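Local coordinates for protein alpha-1,3-glucanase (Bacillus circulans, PDB 5ZRU) that probably hydrolyses alpha-1,3-glucan as the catalytic unit of a larger secreted glycoside hydrolase of family GH87, at residues Asn261-Gly267 and Tyr292-Tyr298; Tyr283-Leu288 and Trp315-Glu320. All coordinates share one frame; numbering follows the deposited sequence.

Interaction 1 of 2, residues Asn261-Gly267 and Tyr292-Tyr298; sequences NPNQASG and YGEQAVY. With ZN (zinc ion), chain G.
Tyr-298 and Tyr-292 reach from one loop of a right-handed parallel beta-helix, the fold of the pectate-lyase-like clan, to the turn Asn-261 to Gly-267 on the preceding coil. The side chain of Tyr-298 leaves its CB with CG anti to the backbone N (chi1 -159°), which carries the ring to the Gly-267 backbone. CG and CD1 lie against that backbone, whose N stands over the ring centre; CD2 has Asn-263 O at the ring edge, and CE1 lies 3.5 Å from Gly-267 CA. That CA sits over the same face, 3.7 Å from the centroid of the Tyr-298 ring, a CH-pi contact. CE2 passes Asn-261 O, and at the tip Tyr-298 OH donates to this carbonyl O at 2.7 Å; the same hydroxyl accepts from Asn-287 N, so two hydrogen bonds grip it.

Tyr-292 OH also bonds to a backbone carbonyl, donating to Pro-262 O at 2.8 Å. Gln-264 CG rests over a face of this ring, 3.5 Å from the centroid, and the extended remainder of the chain carries NE2 on to Gln-295 O (3.2 Å), which it meets from above the carbonyl plane.

Between the tyrosines the backbones join through a bond from Ala-265 N to Ala-296 O (2.7 Å). The turn has its own bracing: Asn-263 to Ser-266 form a type II beta turn, and Asn-261 OD1 accepts from Asn-263 N and ND2, the former closing an Asx turn. Within 292-298 but clear of the turn, Glu-294 OE2 binds a zinc ion at 2.0 Å, with His-123 and a water as further ligands.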
loop_
_atom_site.group_PDB
_atom_site.type_symbol
_atom_site.label_atom_id
_atom_site.label_comp_id
_atom_site.label_asym_id
_atom_site.label_seq_id
_atom_site.Cartn_x
_atom_site.Cartn_y
_atom_site.Cartn_z
ATOM N N ASN A 261 -9.409 -14.721 -13.659
ATOM C CA ASN A 261 -10.506 -14.092 -14.385
ATOM C C ASN A 261 -10.333 -12.580 -14.365
ATOM O O ASN A 261 -10.272 -11.991 -13.276
ATOM C CB ASN A 261 -11.839 -14.494 -13.758
ATOM C CG ASN A 261 -13.036 -14.206 -14.656
ATOM O OD1 ASN A 261 -13.060 -13.222 -15.383
ATOM N ND2 ASN A 261 -14.053 -15.064 -14.577
ATOM N N PRO A 262 -10.252 -11.913 -15.521
ATOM C CA PRO A 262 -10.062 -10.456 -15.541
ATOM C C PRO A 262 -11.337 -9.646 -15.391
ATOM O O PRO A 262 -11.259 -8.416 -15.337
ATOM C CB PRO A 262 -9.443 -10.222 -16.929
ATOM C CG PRO A 262 -10.162 -11.244 -17.781
ATOM C CD PRO A 262 -10.269 -12.483 -16.882
ATOM N N ASN A 263 -12.499 -10.282 -15.308
ATOM C CA ASN A 263 -13.753 -9.545 -15.365
ATOM C C ASN A 263 -14.129 -8.945 -14.013
ATOM O O ASN A 263 -13.595 -9.314 -12.963
ATOM C CB ASN A 263 -14.868 -10.454 -15.876
ATOM C CG ASN A 263 -14.676 -10.812 -17.340
ATOM O OD1 ASN A 263 -14.798 -9.953 -18.201
ATOM N ND2 ASN A 263 -14.351 -12.068 -17.622
ATOM N N GLN A 264 -15.064 -7.989 -14.062
ATOM C CA GLN A 264 -15.644 -7.414 -12.854
ATOM C C GLN A 264 -16.130 -8.501 -11.912
ATOM O O GLN A 264 -16.703 -9.504 -12.347
ATOM C CB GLN A 264 -16.834 -6.519 -13.204
ATOM C CG GLN A 264 -16.514 -5.072 -13.328
ATOM C CD GLN A 264 -17.639 -4.313 -13.986
ATOM O OE1 GLN A 264 -17.694 -4.205 -15.214
ATOM N NE2 GLN A 264 -18.558 -3.799 -13.175
ATOM N N ALA A 265 -15.903 -8.284 -10.615
ATOM C CA ALA A 265 -16.445 -9.130 -9.546
ATOM C C ALA A 265 -16.058 -10.596 -9.716
ATOM O O ALA A 265 -16.801 -11.496 -9.305
ATOM C CB ALA A 265 -17.970 -8.988 -9.440
ATOM N N SER A 266 -14.883 -10.863 -10.300
ATOM C CA SER A 266 -14.524 -12.226 -10.678
ATOM C C SER A 266 -13.220 -12.705 -10.053
ATOM O O SER A 266 -12.601 -13.636 -10.574
ATOM C CB SER A 266 -14.455 -12.343 -12.203
ATOM O OG SER A 266 -15.721 -12.021 -12.748
ATOM N N GLY A 267 -12.800 -12.103 -8.949
ATOM C CA GLY A 267 -11.622 -12.574 -8.243
ATOM C C GLY A 267 -11.575 -11.960 -6.862
ATOM O O GLY A 267 -12.432 -11.158 -6.484
ATOM N N TYR A 292 -12.474 -0.473 -12.993
ATOM C CA TYR A 292 -13.861 -0.499 -13.463
ATOM C C TYR A 292 -14.696 0.618 -12.831
ATOM O O TYR A 292 -15.834 0.403 -12.406
ATOM C CB TYR A 292 -14.504 -1.861 -13.186
ATOM C CG TYR A 292 -13.987 -3.013 -14.025
ATOM C CD1 TYR A 292 -14.455 -3.222 -15.320
ATOM C CD2 TYR A 292 -13.073 -3.924 -13.503
ATOM C CE1 TYR A 292 -14.018 -4.291 -16.073
ATOM C CE2 TYR A 292 -12.624 -4.994 -14.254
ATOM C CZ TYR A 292 -13.101 -5.173 -15.539
ATOM O OH TYR A 292 -12.669 -6.239 -16.297
ATOM N N GLY A 293 -14.115 1.815 -12.737
ATOM C CA GLY A 293 -14.799 2.957 -12.151
ATOM C C GLY A 293 -15.451 2.727 -10.796
ATOM O O GLY A 293 -16.626 3.055 -10.610
ATOM N N GLU A 294 -14.697 2.174 -9.844
ATOM C CA GLU A 294 -15.152 1.824 -8.495
ATOM C C GLU A 294 -16.169 0.686 -8.466
ATOM O O GLU A 294 -16.745 0.404 -7.403
ATOM C CB GLU A 294 -15.735 3.033 -7.748
ATOM C CG GLU A 294 -14.797 4.219 -7.661
ATOM C CD GLU A 294 -15.178 5.345 -8.609
ATOM O OE1 GLU A 294 -14.609 5.409 -9.716
ATOM O OE2 GLU A 294 -16.048 6.162 -8.250
ATOM N N GLN A 295 -16.408 0.014 -9.590
ATOM C CA GLN A 295 -17.312 -1.128 -9.643
ATOM C C GLN A 295 -16.575 -2.442 -9.866
ATOM O O GLN A 295 -17.188 -3.411 -10.321
ATOM C CB GLN A 295 -18.358 -0.945 -10.747
ATOM C CG GLN A 295 -19.302 0.237 -10.582
ATOM C CD GLN A 295 -20.292 0.340 -11.742
ATOM O OE1 GLN A 295 -21.124 -0.546 -11.944
ATOM N NE2 GLN A 295 -20.189 1.415 -12.515
ATOM N N ALA A 296 -15.269 -2.494 -9.565
ATOM C CA ALA A 296 -14.509 -3.709 -9.858
ATOM C C ALA A 296 -14.964 -4.875 -8.988
ATOM O O ALA A 296 -14.981 -6.020 -9.452
ATOM C CB ALA A 296 -13.009 -3.462 -9.679
ATOM N N VAL A 297 -15.338 -4.601 -7.731
ATOM C CA VAL A 297 -15.676 -5.624 -6.739
ATOM C C VAL A 297 -14.645 -6.748 -6.781
ATOM O O VAL A 297 -14.980 -7.927 -6.962
ATOM C CB VAL A 297 -17.103 -6.155 -6.962
ATOM C CG1 VAL A 297 -17.567 -6.962 -5.743
ATOM C CG2 VAL A 297 -18.035 -4.985 -7.211
ATOM N N TYR A 298 -13.379 -6.390 -6.620
ATOM C CA TYR A 298 -12.279 -7.310 -6.901
ATOM C C TYR A 298 -11.127 -6.943 -5.965
ATOM O O TYR A 298 -9.979 -6.760 -6.378
ATOM C CB TYR A 298 -11.918 -7.223 -8.388
ATOM C CG TYR A 298 -11.172 -8.381 -9.038
ATOM C CD1 TYR A 298 -10.096 -9.001 -8.408
ATOM C CD2 TYR A 298 -11.517 -8.813 -10.318
ATOM C CE1 TYR A 298 -9.392 -10.030 -9.028
ATOM C CE2 TYR A 298 -10.815 -9.835 -10.954
ATOM C CZ TYR A 298 -9.746 -10.435 -10.301
ATOM O OH TYR A 298 -9.047 -11.452 -10.916
HETATM ZN ZN ZN G . -16.409 7.714 -9.529
HETATM O O HOH W 1 -17.668 9.292 -8.234
#

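Interaction 2 of 2, residues Tyr283-Leu288 and Trp315-Glu320; sequences YMNSNL and WVEHFE. With PE5 (3,6,9,12,15,18,21,24-octaoxahexacosan-1-ol), chain C.
The Trp-315 indole receives the edge of the Tyr-283 ring on one face in a T-shaped stack, planes at 88°, with Tyr-283 CD1 3.6 Å from Trp-315 CG; Trp-315 also stacks with His-141. In-plane at its own edge, the Tyr-283 ring meets the Glu-317 carboxylate: OH donates to the anti lone pair of OE2 at 2.5 Å, and the two planes stand nearly perpendicular. Glu-317 OE1 also bonds to Asn-348. The Phe-319 ring carries Ser-286 CB over one face, 4.0 Å from the centroid, and Met-284 O near its edge. His-318 has Glu-317 CG over one face and stacks with Tyr-114; its ND1 donates to Asn-285 OD1 at 2.7 Å, nearly in the ring plane, while NE2 bonds to Asp-138.

These residues belong to successive coils of the parallel beta-helix, where the axes of the short strands 283-285 and 315-317 approach to 4.6 Å and run parallel, 9° apart. Met-284 makes both backbone hydrogen bonds between them: its N donates to Trp-315 O at 2.7 Å, and its O accepts from Glu-317 N. On the opposite face from Tyr-283, Met-284 CB packs against Val-316 CG1 at 3.8 Å.

Past the strands, Ser-286 OG, turned between its backbone N and carbonyl carbon (chi1 78°), donates to His-318 O and accepts from Leu-288 N, closing an ST turn. Leu-288 CD2 then lies 3.3 Å from Glu-320 N.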
loop_
_atom_site.group_PDB
_atom_site.type_symbol
_atom_site.label_atom_id
_atom_site.label_comp_id
_atom_site.label_asym_id
_atom_site.label_seq_id
_atom_site.Cartn_x
_atom_site.Cartn_y
_atom_site.Cartn_z
ATOM N N TYR A 283 0.371 -16.138 -0.523
ATOM C CA TYR A 283 0.495 -15.075 -1.514
ATOM C C TYR A 283 -0.707 -15.124 -2.454
ATOM O O TYR A 283 -1.122 -16.206 -2.877
ATOM C CB TYR A 283 1.795 -15.223 -2.311
ATOM C CG TYR A 283 1.845 -14.348 -3.535
ATOM C CD1 TYR A 283 2.227 -13.012 -3.445
ATOM C CD2 TYR A 283 1.505 -14.854 -4.789
ATOM C CE1 TYR A 283 2.264 -12.197 -4.570
ATOM C CE2 TYR A 283 1.534 -14.039 -5.920
ATOM C CZ TYR A 283 1.919 -12.722 -5.804
ATOM O OH TYR A 283 1.957 -11.916 -6.928
ATOM N N MET A 284 -1.270 -13.954 -2.793
ATOM C CA MET A 284 -2.397 -13.895 -3.722
ATOM C C MET A 284 -2.134 -12.858 -4.803
ATOM O O MET A 284 -1.602 -11.781 -4.526
ATOM C CB MET A 284 -3.723 -13.527 -3.023
ATOM C CG MET A 284 -4.119 -14.441 -1.880
ATOM S SD MET A 284 -5.921 -14.498 -1.710
ATOM C CE MET A 284 -6.334 -12.746 -1.738
ATOM N N ASN A 285 -2.556 -13.177 -6.023
ATOM C CA ASN A 285 -2.415 -12.304 -7.172
ATOM C C ASN A 285 -3.716 -12.329 -7.961
ATOM O O ASN A 285 -4.453 -13.319 -7.933
ATOM C CB ASN A 285 -1.245 -12.762 -8.048
ATOM C CG ASN A 285 -0.951 -11.806 -9.180
ATOM O OD1 ASN A 285 -1.087 -10.601 -9.033
ATOM N ND2 ASN A 285 -0.555 -12.348 -10.326
ATOM N N SER A 286 -3.989 -11.240 -8.673
ATOM C CA SER A 286 -5.194 -11.098 -9.474
ATOM C C SER A 286 -4.919 -11.364 -10.952
ATOM O O SER A 286 -3.794 -11.633 -11.369
ATOM C CB SER A 286 -5.748 -9.682 -9.346
ATOM O OG SER A 286 -4.956 -8.835 -10.169
ATOM N N ASN A 287 -5.972 -11.254 -11.765
ATOM C CA ASN A 287 -5.829 -10.995 -13.194
ATOM C C ASN A 287 -6.484 -9.662 -13.550
ATOM O O ASN A 287 -7.149 -9.522 -14.585
ATOM C CB ASN A 287 -6.413 -12.124 -14.045
ATOM C CG ASN A 287 -5.946 -12.049 -15.486
ATOM O OD1 ASN A 287 -4.944 -11.385 -15.775
ATOM N ND2 ASN A 287 -6.655 -12.725 -16.395
ATOM N N LEU A 288 -6.278 -8.655 -12.704
ATOM C CA LEU A 288 -7.033 -7.410 -12.763
ATOM C C LEU A 288 -6.157 -6.262 -13.250
ATOM O O LEU A 288 -5.071 -6.034 -12.703
ATOM C CB LEU A 288 -7.607 -7.076 -11.380
ATOM C CG LEU A 288 -8.473 -5.819 -11.323
ATOM C CD1 LEU A 288 -9.764 -6.042 -12.115
ATOM C CD2 LEU A 288 -8.767 -5.433 -9.878
ATOM N N TRP A 315 0.574 -11.921 1.495
ATOM C CA TRP A 315 1.242 -11.111 0.482
ATOM C C TRP A 315 0.240 -10.988 -0.659
ATOM O O TRP A 315 -0.080 -11.991 -1.305
ATOM C CB TRP A 315 2.539 -11.788 0.035
ATOM C CG TRP A 315 3.476 -10.957 -0.798
ATOM C CD1 TRP A 315 3.215 -9.751 -1.389
ATOM C CD2 TRP A 315 4.833 -11.282 -1.125
ATOM N NE1 TRP A 315 4.336 -9.302 -2.058
ATOM C CE2 TRP A 315 5.341 -10.228 -1.907
ATOM C CE3 TRP A 315 5.671 -12.370 -0.830
ATOM C CZ2 TRP A 315 6.651 -10.226 -2.405
ATOM C CZ3 TRP A 315 6.978 -12.363 -1.315
ATOM C CH2 TRP A 315 7.454 -11.295 -2.087
ATOM N N VAL A 316 -0.313 -9.792 -0.873
ATOM C CA VAL A 316 -1.377 -9.613 -1.862
ATOM C C VAL A 316 -1.064 -8.406 -2.733
ATOM O O VAL A 316 -0.608 -7.367 -2.241
ATOM C CB VAL A 316 -2.776 -9.475 -1.217
ATOM C CG1 VAL A 316 -3.122 -10.747 -0.453
ATOM C CG2 VAL A 316 -2.854 -8.237 -0.315
ATOM N N GLU A 317 -1.286 -8.555 -4.039
ATOM C CA GLU A 317 -0.995 -7.464 -4.954
ATOM C C GLU A 317 -1.899 -7.532 -6.176
ATOM O O GLU A 317 -2.448 -8.583 -6.515
ATOM C CB GLU A 317 0.486 -7.456 -5.382
ATOM C CG GLU A 317 1.026 -8.728 -5.983
ATOM C CD GLU A 317 2.543 -8.664 -6.248
ATOM O OE1 GLU A 317 3.158 -7.596 -6.038
ATOM O OE2 GLU A 317 3.114 -9.693 -6.666
ATOM N N HIS A 318 -2.028 -6.378 -6.837
ATOM C CA HIS A 318 -2.724 -6.221 -8.111
ATOM C C HIS A 318 -4.236 -6.351 -7.988
ATOM O O HIS A 318 -4.928 -6.570 -8.992
ATOM C CB HIS A 318 -2.185 -7.201 -9.162
ATOM C CG HIS A 318 -0.702 -7.134 -9.321
ATOM N ND1 HIS A 318 0.079 -8.252 -9.521
ATOM C CD2 HIS A 318 0.145 -6.078 -9.302
ATOM C CE1 HIS A 318 1.347 -7.888 -9.615
ATOM N NE2 HIS A 318 1.412 -6.574 -9.490
ATOM N N PHE A 319 -4.781 -6.193 -6.789
ATOM C CA PHE A 319 -6.231 -6.189 -6.640
ATOM C C PHE A 319 -6.756 -4.762 -6.715
ATOM O O PHE A 319 -5.995 -3.798 -6.776
ATOM C CB PHE A 319 -6.628 -6.870 -5.326
ATOM C CG PHE A 319 -6.362 -8.352 -5.330
ATOM C CD1 PHE A 319 -7.308 -9.234 -5.836
ATOM C CD2 PHE A 319 -5.149 -8.852 -4.888
ATOM C CE1 PHE A 319 -7.058 -10.603 -5.876
ATOM C CE2 PHE A 319 -4.886 -10.215 -4.911
ATOM C CZ PHE A 319 -5.841 -11.098 -5.418
ATOM N N GLU A 320 -8.084 -4.633 -6.728
ATOM C CA GLU A 320 -8.695 -3.310 -6.690
ATOM C C GLU A 320 -8.257 -2.562 -5.442
ATOM O O GLU A 320 -7.818 -1.411 -5.509
ATOM C CB GLU A 320 -10.217 -3.448 -6.726
ATOM C CG GLU A 320 -10.970 -2.142 -6.548
ATOM C CD GLU A 320 -12.459 -2.366 -6.398
ATOM O OE1 GLU A 320 -12.864 -3.528 -6.169
ATOM O OE2 GLU A 320 -13.222 -1.386 -6.503
HETATM C C48 PE5 C . -2.859 -14.926 -14.927
HETATM C C50 PE5 C . -2.577 -13.421 -14.864
HETATM O O1 PE5 C . -1.906 -13.008 -16.025
HETATM C C1 PE5 C . -1.659 -11.631 -16.107
HETATM C C2 PE5 C . -0.754 -11.310 -17.300
HETATM O O2 PE5 C . 0.506 -11.888 -17.107
HETATM C C3 PE5 C . 1.389 -11.799 -18.188
HETATM C C4 PE5 C . 2.694 -12.532 -17.851
HETATM O O3 PE5 C . 3.250 -12.002 -16.676
HETATM C C5 PE5 C . 4.496 -12.515 -16.287
HETATM C C6 PE5 C . 4.486 -12.881 -14.795
HETATM O O4 PE5 C . 4.846 -11.794 -13.981
HETATM C C7 PE5 C . 4.118 -11.652 -12.788
HETATM C C8 PE5 C . 4.134 -12.957 -11.989
HETATM O O5 PE5 C . 3.138 -12.916 -11.017
HETATM C C9 PE5 C . 2.871 -14.144 -10.395
HETATM C C10 PE5 C . 3.465 -14.119 -8.993
HETATM O O6 PE5 C . 4.305 -15.222 -8.829
HETATM C C11 PE5 C . 5.251 -15.090 -7.808
HETATM C C12 PE5 C . 6.286 -16.201 -7.907
HETATM O O7 PE5 C . 6.196 -16.942 -6.729
HETATM C C13 PE5 C . 7.418 -17.366 -6.200
HETATM C C14 PE5 C . 7.167 -18.618 -5.363
HETATM O O8 PE5 C . 6.163 -19.366 -5.988
HETATM C C15 PE5 C . 5.753 -20.528 -5.314
HETATM C C16 PE5 C . 6.073 -21.757 -6.176
HETATM O O52 PE5 C . 4.906 -22.295 -6.733
#

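How the interactions relate
From the N terminus, the chain leaves strand 255-259 into the turn 261-267, returns through strands 269-273 and 277-285, and passes 283-288 before looping out to 292-298, where interaction 1 closes the circuit. After strands 301-302 and 304-305 comes strand 310-317, and 315-320 comes back beside 283-288 to close interaction 2. The segments alternate, so the two closures cross rather than nest, linking three consecutive coils of the beta-helix. Their centres lie 12 Å apart and they touch directly: Tyr-298 O is 2.9 Å from Glu-320 N, probably hydrogen-bonded, and Pro-262 packs on Asn-287. Interaction 2 joins adjacent strands and the turns that follow them; interaction 1 joins loops on two neighbouring coils.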